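Side-chain contacts in ribokinase (Cryptococcus neoformans var. grubii serotype A, PDB 6CW5), which probably catalyses the magnesium-dependent transfer of a phosphate from ATP to O-5 of D-ribose, yielding D-ribose 5-phosphate: residues 21-26 and 73-78; 251-256 and 261-266; 285-290 and 295-300. All blocks are in the same frame, centred on the assembly; numbering follows the deposited sequence.

Contact 1 of 3, residues 21-26 and 73-78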
loop_
_atom_site.group_PDB
_atom_site.type_symbol
_atom_site.label_atom_id
_atom_site.label_comp_id
_atom_site.label_asym_id
_atom_site.label_seq_id
_atom_site.Cartn_x
_atom_site.Cartn_y
_atom_site.Cartn_z
ATOM N N VAL A 21 0.356 -5.561 -15.584
ATOM C CA VAL A 21 0.173 -5.791 -17.010
ATOM C C VAL A 21 1.185 -4.924 -17.730
ATOM O O VAL A 21 1.259 -3.720 -17.470
ATOM C CB VAL A 21 -1.248 -5.429 -17.464
ATOM C CG1 VAL A 21 -1.426 -5.664 -18.975
ATOM C CG2 VAL A 21 -2.258 -6.237 -16.651
ATOM N N ASN A 22 1.971 -5.532 -18.621
ATOM C CA ASN A 22 2.977 -4.810 -19.388
ATOM C C ASN A 22 2.748 -5.021 -20.870
ATOM O O ASN A 22 2.322 -6.095 -21.310
ATOM C CB ASN A 22 4.404 -5.289 -19.094
ATOM C CG ASN A 22 4.865 -4.941 -17.694
ATOM O OD1 ASN A 22 4.434 -3.958 -17.109
ATOM N ND2 ASN A 22 5.776 -5.722 -17.188
ATOM N N ILE A 23 3.056 -3.988 -21.634
ATOM C CA ILE A 23 3.320 -4.160 -23.060
ATOM C C ILE A 23 4.819 -4.401 -23.165
ATOM O O ILE A 23 5.609 -3.523 -22.822
ATOM C CB ILE A 23 2.868 -2.947 -23.872
ATOM C CG1 ILE A 23 1.352 -2.801 -23.726
ATOM C CG2 ILE A 23 3.279 -3.114 -25.344
ATOM C CD1 ILE A 23 0.781 -1.535 -24.376
ATOM N N ASP A 24 5.209 -5.604 -23.607
ATOM C CA ASP A 24 6.608 -5.979 -23.732
ATOM C C ASP A 24 7.104 -5.533 -25.095
ATOM O O ASP A 24 6.490 -5.851 -26.111
ATOM C CB ASP A 24 6.794 -7.493 -23.618
ATOM C CG ASP A 24 6.579 -8.018 -22.190
ATOM O OD1 ASP A 24 6.370 -7.204 -21.267
ATOM O OD2 ASP A 24 6.649 -9.248 -22.025
ATOM N N GLU A 25 8.232 -4.838 -25.118
ATOM C CA GLU A 25 8.878 -4.481 -26.371
ATOM C C GLU A 25 10.204 -5.217 -26.421
ATOM O O GLU A 25 11.109 -4.916 -25.633
ATOM C CB GLU A 25 9.069 -2.981 -26.451
ATOM C CG GLU A 25 7.769 -2.245 -26.647
ATOM C CD GLU A 25 8.002 -0.764 -26.806
ATOM O OE1 GLU A 25 8.436 -0.139 -25.830
ATOM O OE2 GLU A 25 7.785 -0.240 -27.920
ATOM N N PHE A 26 10.300 -6.202 -27.324
ATOM C CA PHE A 26 11.531 -6.960 -27.521
ATOM C C PHE A 26 12.352 -6.292 -28.618
ATOM O O PHE A 26 11.983 -6.359 -29.791
ATOM C CB PHE A 26 11.237 -8.398 -27.921
ATOM C CG PHE A 26 10.578 -9.195 -26.840
ATOM C CD1 PHE A 26 11.345 -9.941 -25.957
ATOM C CD2 PHE A 26 9.195 -9.190 -26.702
ATOM C CE1 PHE A 26 10.738 -10.674 -24.944
ATOM C CE2 PHE A 26 8.577 -9.927 -25.687
ATOM C CZ PHE A 26 9.351 -10.663 -24.814
ATOM N N GLY A 73 -3.574 1.392 -19.192
ATOM C CA GLY A 73 -4.069 2.556 -19.890
ATOM C C GLY A 73 -4.921 2.166 -21.086
ATOM O O GLY A 73 -5.029 0.987 -21.419
ATOM N N ASP A 74 -5.514 3.186 -21.724
ATOM C CA ASP A 74 -6.266 2.974 -22.961
ATOM C C ASP A 74 -5.486 2.119 -23.951
ATOM O O ASP A 74 -6.068 1.303 -24.675
ATOM C CB ASP A 74 -6.597 4.317 -23.618
ATOM C CG ASP A 74 -7.879 4.930 -23.109
ATOM O OD1 ASP A 74 -8.472 4.388 -22.157
ATOM O OD2 ASP A 74 -8.300 5.962 -23.678
ATOM N N ASP A 75 -4.163 2.315 -24.013
ATOM C CA ASP A 75 -3.352 1.654 -25.025
ATOM C C ASP A 75 -3.163 0.171 -24.755
ATOM O O ASP A 75 -2.615 -0.533 -25.611
ATOM C CB ASP A 75 -1.990 2.347 -25.150
ATOM C CG ASP A 75 -1.166 2.323 -23.865
ATOM O OD1 ASP A 75 -1.659 1.945 -22.768
ATOM O OD2 ASP A 75 0.027 2.689 -23.968
ATOM N N GLY A 76 -3.617 -0.322 -23.606
ATOM C CA GLY A 76 -3.489 -1.719 -23.261
ATOM C C GLY A 76 -4.769 -2.503 -23.371
ATOM O O GLY A 76 -4.785 -3.687 -22.980
ATOM N N ILE A 77 -5.845 -1.921 -23.885
ATOM C CA ILE A 77 -7.115 -2.637 -23.937
ATOM C C ILE A 77 -6.980 -3.937 -24.726
ATOM O O ILE A 77 -7.609 -4.944 -24.380
ATOM C CB ILE A 77 -8.210 -1.710 -24.502
ATOM C CG1 ILE A 77 -8.584 -0.667 -23.446
ATOM C CG2 ILE A 77 -9.438 -2.499 -24.934
ATOM C CD1 ILE A 77 -9.317 0.554 -24.030
ATOM N N TRP A 78 -6.112 -3.966 -25.744
ATOM C CA TRP A 78 -5.926 -5.199 -26.508
ATOM C C TRP A 78 -5.354 -6.322 -25.644
ATOM O O TRP A 78 -5.623 -7.502 -25.903
ATOM C CB TRP A 78 -5.042 -4.932 -27.737
ATOM C CG TRP A 78 -3.621 -4.520 -27.402
ATOM C CD1 TRP A 78 -3.175 -3.263 -27.145
ATOM C CD2 TRP A 78 -2.479 -5.381 -27.300
ATOM N NE1 TRP A 78 -1.821 -3.283 -26.889
ATOM C CE2 TRP A 78 -1.372 -4.572 -26.984
ATOM C CE3 TRP A 78 -2.282 -6.755 -27.460
ATOM C CZ2 TRP A 78 -0.083 -5.094 -26.813
ATOM C CZ3 TRP A 78 -0.997 -7.268 -27.300
ATOM C CH2 TRP A 78 0.078 -6.438 -26.986
#

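Contact 2 of 3, residues 251-256 and 261-266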
loop_
_atom_site.group_PDB
_atom_site.type_symbol
_atom_site.label_atom_id
_atom_site.label_comp_id
_atom_site.label_asym_id
_atom_site.label_seq_id
_atom_site.Cartn_x
_atom_site.Cartn_y
_atom_site.Cartn_z
ATOM N N GLY A 251 16.250 -28.112 -13.773
ATOM C CA GLY A 251 15.120 -28.633 -13.026
ATOM C C GLY A 251 14.573 -27.678 -11.981
ATOM O O GLY A 251 14.715 -26.451 -12.065
ATOM N N ILE A 252 13.884 -28.259 -11.000
ATOM C CA ILE A 252 13.276 -27.482 -9.924
ATOM C C ILE A 252 13.444 -28.221 -8.605
ATOM O O ILE A 252 13.546 -29.453 -8.562
ATOM C CB ILE A 252 11.774 -27.176 -10.148
ATOM C CG1 ILE A 252 10.961 -28.457 -10.096
ATOM C CG2 ILE A 252 11.537 -26.508 -11.487
ATOM C CD1 ILE A 252 9.492 -28.218 -9.823
ATOM N N LEU A 253 13.452 -27.445 -7.522
ATOM C CA LEU A 253 13.427 -27.953 -6.156
ATOM C C LEU A 253 12.116 -27.539 -5.491
ATOM O O LEU A 253 11.623 -26.428 -5.693
ATOM C CB LEU A 253 14.620 -27.398 -5.371
ATOM C CG LEU A 253 16.004 -27.825 -5.854
ATOM C CD1 LEU A 253 17.125 -27.013 -5.182
ATOM C CD2 LEU A 253 16.209 -29.304 -5.580
ATOM N N CYS A 254 11.544 -28.428 -4.710
ATOM C CA CYS A 254 10.288 -28.165 -4.023
ATOM C C CYS A 254 10.468 -28.517 -2.554
ATOM O O CYS A 254 11.058 -29.557 -2.230
ATOM C CB CYS A 254 9.143 -28.981 -4.667
ATOM S SG CYS A 254 7.537 -28.937 -3.816
ATOM N N TYR A 255 9.973 -27.651 -1.671
ATOM C CA TYR A 255 10.127 -27.846 -0.233
ATOM C C TYR A 255 8.836 -27.452 0.465
ATOM O O TYR A 255 8.395 -26.304 0.351
ATOM C CB TYR A 255 11.298 -27.018 0.325
ATOM C CG TYR A 255 11.345 -26.989 1.835
ATOM C CD1 TYR A 255 11.871 -28.061 2.541
ATOM C CD2 TYR A 255 10.852 -25.906 2.551
ATOM C CE1 TYR A 255 11.909 -28.052 3.924
ATOM C CE2 TYR A 255 10.890 -25.885 3.932
ATOM C CZ TYR A 255 11.423 -26.967 4.611
ATOM O OH TYR A 255 11.472 -26.973 5.988
ATOM N N GLU A 256 8.246 -28.392 1.198
ATOM C CA GLU A 256 7.210 -28.060 2.174
ATOM C C GLU A 256 7.798 -28.036 3.569
ATOM O O GLU A 256 8.671 -28.861 3.891
ATOM C CB GLU A 256 6.047 -29.065 2.136
ATOM C CG GLU A 256 5.410 -29.180 0.783
ATOM C CD GLU A 256 4.275 -30.172 0.794
ATOM O OE1 GLU A 256 4.527 -31.358 0.503
ATOM O OE2 GLU A 256 3.147 -29.760 1.131
ATOM N N VAL A 261 13.523 -31.775 0.795
ATOM C CA VAL A 261 13.583 -31.018 -0.457
ATOM C C VAL A 261 13.493 -32.019 -1.602
ATOM O O VAL A 261 14.302 -32.945 -1.691
ATOM C CB VAL A 261 14.876 -30.200 -0.558
ATOM C CG1 VAL A 261 14.986 -29.529 -1.985
ATOM C CG2 VAL A 261 14.981 -29.162 0.578
ATOM N N GLY A 262 12.497 -31.862 -2.472
ATOM C CA GLY A 262 12.344 -32.744 -3.614
ATOM C C GLY A 262 12.941 -32.127 -4.863
ATOM O O GLY A 262 12.938 -30.921 -5.027
ATOM N N TYR A 263 13.469 -32.967 -5.754
ATOM C CA TYR A 263 14.046 -32.482 -7.001
ATOM C C TYR A 263 13.331 -33.116 -8.181
ATOM O O TYR A 263 13.142 -34.336 -8.209
ATOM C CB TYR A 263 15.545 -32.796 -7.094
ATOM C CG TYR A 263 16.112 -32.497 -8.452
ATOM C CD1 TYR A 263 16.406 -31.197 -8.823
ATOM C CD2 TYR A 263 16.351 -33.516 -9.369
ATOM C CE1 TYR A 263 16.900 -30.914 -10.054
ATOM C CE2 TYR A 263 16.856 -33.239 -10.612
ATOM C CZ TYR A 263 17.130 -31.938 -10.947
ATOM O OH TYR A 263 17.629 -31.628 -12.184
ATOM N N LEU A 264 12.953 -32.292 -9.157
ATOM C CA LEU A 264 12.421 -32.773 -10.428
ATOM C C LEU A 264 13.237 -32.227 -11.591
ATOM O O LEU A 264 13.453 -31.009 -11.679
ATOM C CB LEU A 264 10.954 -32.376 -10.613
ATOM C CG LEU A 264 9.868 -33.223 -9.948
ATOM C CD1 LEU A 264 9.963 -33.163 -8.438
ATOM C CD2 LEU A 264 8.506 -32.749 -10.392
ATOM N N PRO A 265 13.679 -33.077 -12.513
ATOM C CA PRO A 265 14.404 -32.588 -13.684
ATOM C C PRO A 265 13.447 -31.938 -14.676
ATOM O O PRO A 265 12.250 -32.226 -14.714
ATOM C CB PRO A 265 15.027 -33.863 -14.266
ATOM C CG PRO A 265 14.046 -34.939 -13.903
ATOM C CD PRO A 265 13.510 -34.540 -12.531
ATOM N N ALA A 266 13.993 -31.032 -15.470
ATOM C CA ALA A 266 13.176 -30.368 -16.475
ATOM C C ALA A 266 12.783 -31.361 -17.564
ATOM O O ALA A 266 13.540 -32.276 -17.908
ATOM C CB ALA A 266 13.931 -29.194 -17.089
#

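Contact 3 of 3, residues 285-290 and 295-300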
loop_
_atom_site.group_PDB
_atom_site.type_symbol
_atom_site.label_atom_id
_atom_site.label_comp_id
_atom_site.label_asym_id
_atom_site.label_seq_id
_atom_site.Cartn_x
_atom_site.Cartn_y
_atom_site.Cartn_z
ATOM N N GLY A 285 1.920 -19.810 -12.856
ATOM C CA GLY A 285 0.488 -19.975 -13.055
ATOM C C GLY A 285 0.059 -21.437 -13.118
ATOM O O GLY A 285 -0.968 -21.817 -12.552
ATOM N N TYR A 286 0.837 -22.281 -13.804
ATOM C CA TYR A 286 0.527 -23.708 -13.801
ATOM C C TYR A 286 0.667 -24.311 -12.407
ATOM O O TYR A 286 -0.104 -25.209 -12.046
ATOM C CB TYR A 286 1.415 -24.466 -14.800
ATOM C CG TYR A 286 0.703 -24.710 -16.111
ATOM C CD1 TYR A 286 0.075 -25.931 -16.362
ATOM C CD2 TYR A 286 0.609 -23.701 -17.074
ATOM C CE1 TYR A 286 -0.614 -26.153 -17.555
ATOM C CE2 TYR A 286 -0.080 -23.914 -18.277
ATOM C CZ TYR A 286 -0.686 -25.144 -18.503
ATOM O OH TYR A 286 -1.379 -25.378 -19.670
ATOM N N PHE A 287 1.628 -23.832 -11.610
ATOM C CA PHE A 287 1.754 -24.341 -10.248
ATOM C C PHE A 287 0.531 -23.991 -9.417
ATOM O O PHE A 287 -0.013 -24.841 -8.711
ATOM C CB PHE A 287 3.024 -23.796 -9.605
ATOM C CG PHE A 287 3.185 -24.183 -8.154
ATOM C CD1 PHE A 287 3.529 -25.484 -7.804
ATOM C CD2 PHE A 287 3.013 -23.241 -7.146
ATOM C CE1 PHE A 287 3.690 -25.855 -6.476
ATOM C CE2 PHE A 287 3.164 -23.597 -5.816
ATOM C CZ PHE A 287 3.507 -24.912 -5.477
ATOM N N VAL A 288 0.095 -22.737 -9.474
ATOM C CA VAL A 288 -1.116 -22.333 -8.765
ATOM C C VAL A 288 -2.328 -23.103 -9.275
ATOM O O VAL A 288 -3.147 -23.592 -8.489
ATOM C CB VAL A 288 -1.307 -20.810 -8.885
ATOM C CG1 VAL A 288 -2.677 -20.393 -8.352
ATOM C CG2 VAL A 288 -0.183 -20.059 -8.143
ATOM N N ALA A 289 -2.460 -23.255 -10.597
ATOM C CA ALA A 289 -3.574 -24.057 -11.091
ATOM C C ALA A 289 -3.491 -25.489 -10.586
ATOM O O ALA A 289 -4.525 -26.129 -10.371
ATOM C CB ALA A 289 -3.625 -24.056 -12.618
ATOM N N GLY A 290 -2.274 -26.003 -10.398
ATOM C CA GLY A 290 -2.120 -27.334 -9.842
ATOM C C GLY A 290 -2.516 -27.381 -8.380
ATOM O O GLY A 290 -3.115 -28.352 -7.925
ATOM N N LYS A 295 -4.911 -31.663 -7.375
ATOM C CA LYS A 295 -3.811 -32.568 -7.673
ATOM C C LYS A 295 -2.867 -32.659 -6.485
ATOM O O LYS A 295 -2.721 -31.715 -5.704
ATOM C CB LYS A 295 -3.017 -32.090 -8.893
ATOM C CG LYS A 295 -3.572 -32.492 -10.242
ATOM C CD LYS A 295 -2.756 -31.839 -11.349
ATOM C CE LYS A 295 -3.294 -32.196 -12.720
ATOM N NZ LYS A 295 -2.658 -31.393 -13.805
ATOM N N SER A 296 -2.219 -33.810 -6.352
ATOM C CA SER A 296 -1.086 -33.889 -5.452
ATOM C C SER A 296 -0.015 -32.906 -5.907
ATOM O O SER A 296 0.042 -32.501 -7.072
ATOM C CB SER A 296 -0.512 -35.303 -5.425
ATOM O OG SER A 296 0.155 -35.593 -6.644
ATOM N N LEU A 297 0.850 -32.531 -4.968
ATOM C CA LEU A 297 1.929 -31.606 -5.289
ATOM C C LEU A 297 2.864 -32.181 -6.344
ATOM O O LEU A 297 3.321 -31.458 -7.238
ATOM C CB LEU A 297 2.702 -31.257 -4.023
ATOM C CG LEU A 297 3.724 -30.149 -4.170
ATOM C CD1 LEU A 297 3.015 -28.885 -4.631
ATOM C CD2 LEU A 297 4.384 -29.946 -2.825
ATOM N N GLN A 298 3.172 -33.481 -6.260
ATOM C CA GLN A 298 4.074 -34.075 -7.243
ATOM C C GLN A 298 3.456 -34.067 -8.639
ATOM O O GLN A 298 4.158 -33.831 -9.631
ATOM C CB GLN A 298 4.462 -35.496 -6.821
ATOM C CG GLN A 298 3.276 -36.435 -6.592
ATOM C CD GLN A 298 3.687 -37.821 -6.099
ATOM O OE1 GLN A 298 4.834 -38.039 -5.708
ATOM N NE2 GLN A 298 2.744 -38.763 -6.118
ATOM N N ASP A 299 2.147 -34.321 -8.737
ATOM C CA ASP A 299 1.475 -34.275 -10.034
ATOM C C ASP A 299 1.398 -32.851 -10.570
ATOM O O ASP A 299 1.567 -32.624 -11.775
ATOM C CB ASP A 299 0.063 -34.856 -9.928
ATOM C CG ASP A 299 0.058 -36.362 -9.790
ATOM O OD1 ASP A 299 1.151 -36.962 -9.810
ATOM O OD2 ASP A 299 -1.042 -36.943 -9.668
ATOM N N ALA A 300 1.093 -31.887 -9.697
ATOM C CA ALA A 300 1.012 -30.502 -10.140
ATOM C C ALA A 300 2.354 -30.035 -10.680
ATOM O O ALA A 300 2.416 -29.340 -11.702
ATOM C CB ALA A 300 0.549 -29.611 -8.992
HETATM O O HOH W 1 -0.170 -28.067 -12.454
#

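Contact 1 of 3, residues 21-26 and 73-78
I23 sends its long branch into the angle between the turn at D75-G76 and the indole of W78, and nearly all of the contact rests on this one side chain. CG1 stands anti to the carbonyl carbon (chi1 -63°) and the chain runs on straight, which carries CD1 to 3.7 Å from the backbone O of D75 and 4.0 Å from W78 NE1. Lower on the same side chain, which crosses that of W78 obliquely, I23 CG1 lies 4.1 Å from W78 CZ2, with I23 CG2 a little farther. W78 arrives there because its CG sits between its own backbone N and carbonyl carbon (chi1 65°), folding the indole back over the start of the helix. A48 of strand 43-49 also touches this indole.

G76, the N-cap residue, has no side chain and lets I23 CD1 come within 4.4 Å of its CA; its N bonds to G73 O at 2.9 Å. The D75 carboxylate curls back, OD2 4.3 Å from I23 CD1, while OD1 bonds to T101. Isoleucine suits its place because its branches meet both backbone and indole. N22, I23 and D24 form a predicted substrate site, where a glycerol, probably from the crystallisation liquor, bonds to N22 and D24. The contact joins a strand of the small lid sheet to the first turn of a helix of the main domain, as in PfkB-family sugar kinases.

Contact 2 of 3, residues 251-256 and 261-266
L253 overlaps the ring of Y263 at its edge: L253 CD2 lies near the ring plane, 3.8 Å from Y263 CD1. The same methyl stands 3.8 Å from V261 CG1, so it lies between V261 and Y263. Y263 reaches this place with its CG anti to the backbone N (chi1 171°), which lays the ring along the neighbouring strand past I252 O and leaves the hydroxyl beside G251. Tyrosine suits the place because its ring packs on L253 while OH bonds to K250 O. Farther along, V261 CG2 touches Y255 CD1 at 3.8 Å, the two side chains crossing at about a right angle, while the Y255 ring makes an edge-to-face stack with H232.

The two strands form an antiparallel beta hairpin at the edge of the large mixed sheet of the ribokinase fold. I252 and L264 make one hydrogen-bonded pair (I252 N to L264 O, 2.9 Å; L264 N to I252 O, 3.0 Å), and C254 and G262 make the other, with G262 N to C254 O short at 2.7 Å. L253 and Y263, between them, form the non-hydrogen-bonded pair.

On the sheet face of I252, C254 and L264, I252 CG1 lies alongside L264 CB at 4.0 Å, both side chains pointing the same way; helix 297-311 packs here, against C254 and L264. Helix 220-233 covers L253 and V261 on the other face. G251, which contacts ADP in another structure of this protein but holds no nucleotide here, suits glycine: at phi 102° a CB would strike L264 O, Y263 OH and the preceding carbonyl O.

Contact 3 of 3, residues 285-290 and 295-300
The backbone O of Y286 is held by two donors: G290 N, at 2.8 Å in the regular helical bond, and a water at 2.9 Å that also donates to A300 O. This water therefore stitches the two helices together through their carbonyl groups, although no direct hydrogen bond joins the segments. Beside it the backbones approach closely, for A300 CB lies 3.6 Å from G290 CA. Glycine and alanine suit this spot because the methyl rests directly on the other helix's main chain, where a CB on G290 would collide with A300 CB, and the two CA atoms come to 4.5 Å.

On the flank the packing passes to larger groups. L297 CD1 approaches the F287 ring obliquely, 3.6 Å from F287 CE1 and 4.1 Å from F287 CZ. F287 swings its ring out with CG anti to the backbone N (chi1 175°), and L297 does likewise (chi1 -171°), which brings the ring and the leucine methyl together between the helices. W191 of strand 191-195 stacks edge-to-face on F287 and also touches L297.

The pair consists of two consecutive helices joined by a short turn in the C-terminal part of the ribokinase fold: helix 279-292 carries, at its start, G280 and the predicted proton acceptor D281, and the turn leads into helix 297-311. S296 caps that second helix, its OG accepting from D299 N at 3.2 Å with an N-H...O angle of 158°. In the turn, S293 OG bonds to both G290 O and K295 N, tying the end of one helix to the approach of the next. K295 sets its CB near G290 O and extends its chain to bring NZ to T303, one helical turn beyond D299.

How the contacts relate
Contacts 2 and 3 are neighbours, their centres about 13 Å apart, whereas contact 1 lies 34 Å from contact 2 and 29 Å from contact 3, centre to centre. L297, which packs on F287 in contact 3, turns its other methyl to the hairpin, CD2 lying 3.5 Å from C254 SG, so helix 297-311 serves both. Contact 3 is the most buried and sets helix against helix through small residues. Contact 2, at the margin of the large sheet and partly buried, depends instead on strand pairing by main-chain hydrogen bonds. Contact 1, also partly buried and at the junction of lid and main domain, is apolar contact about one isoleucine.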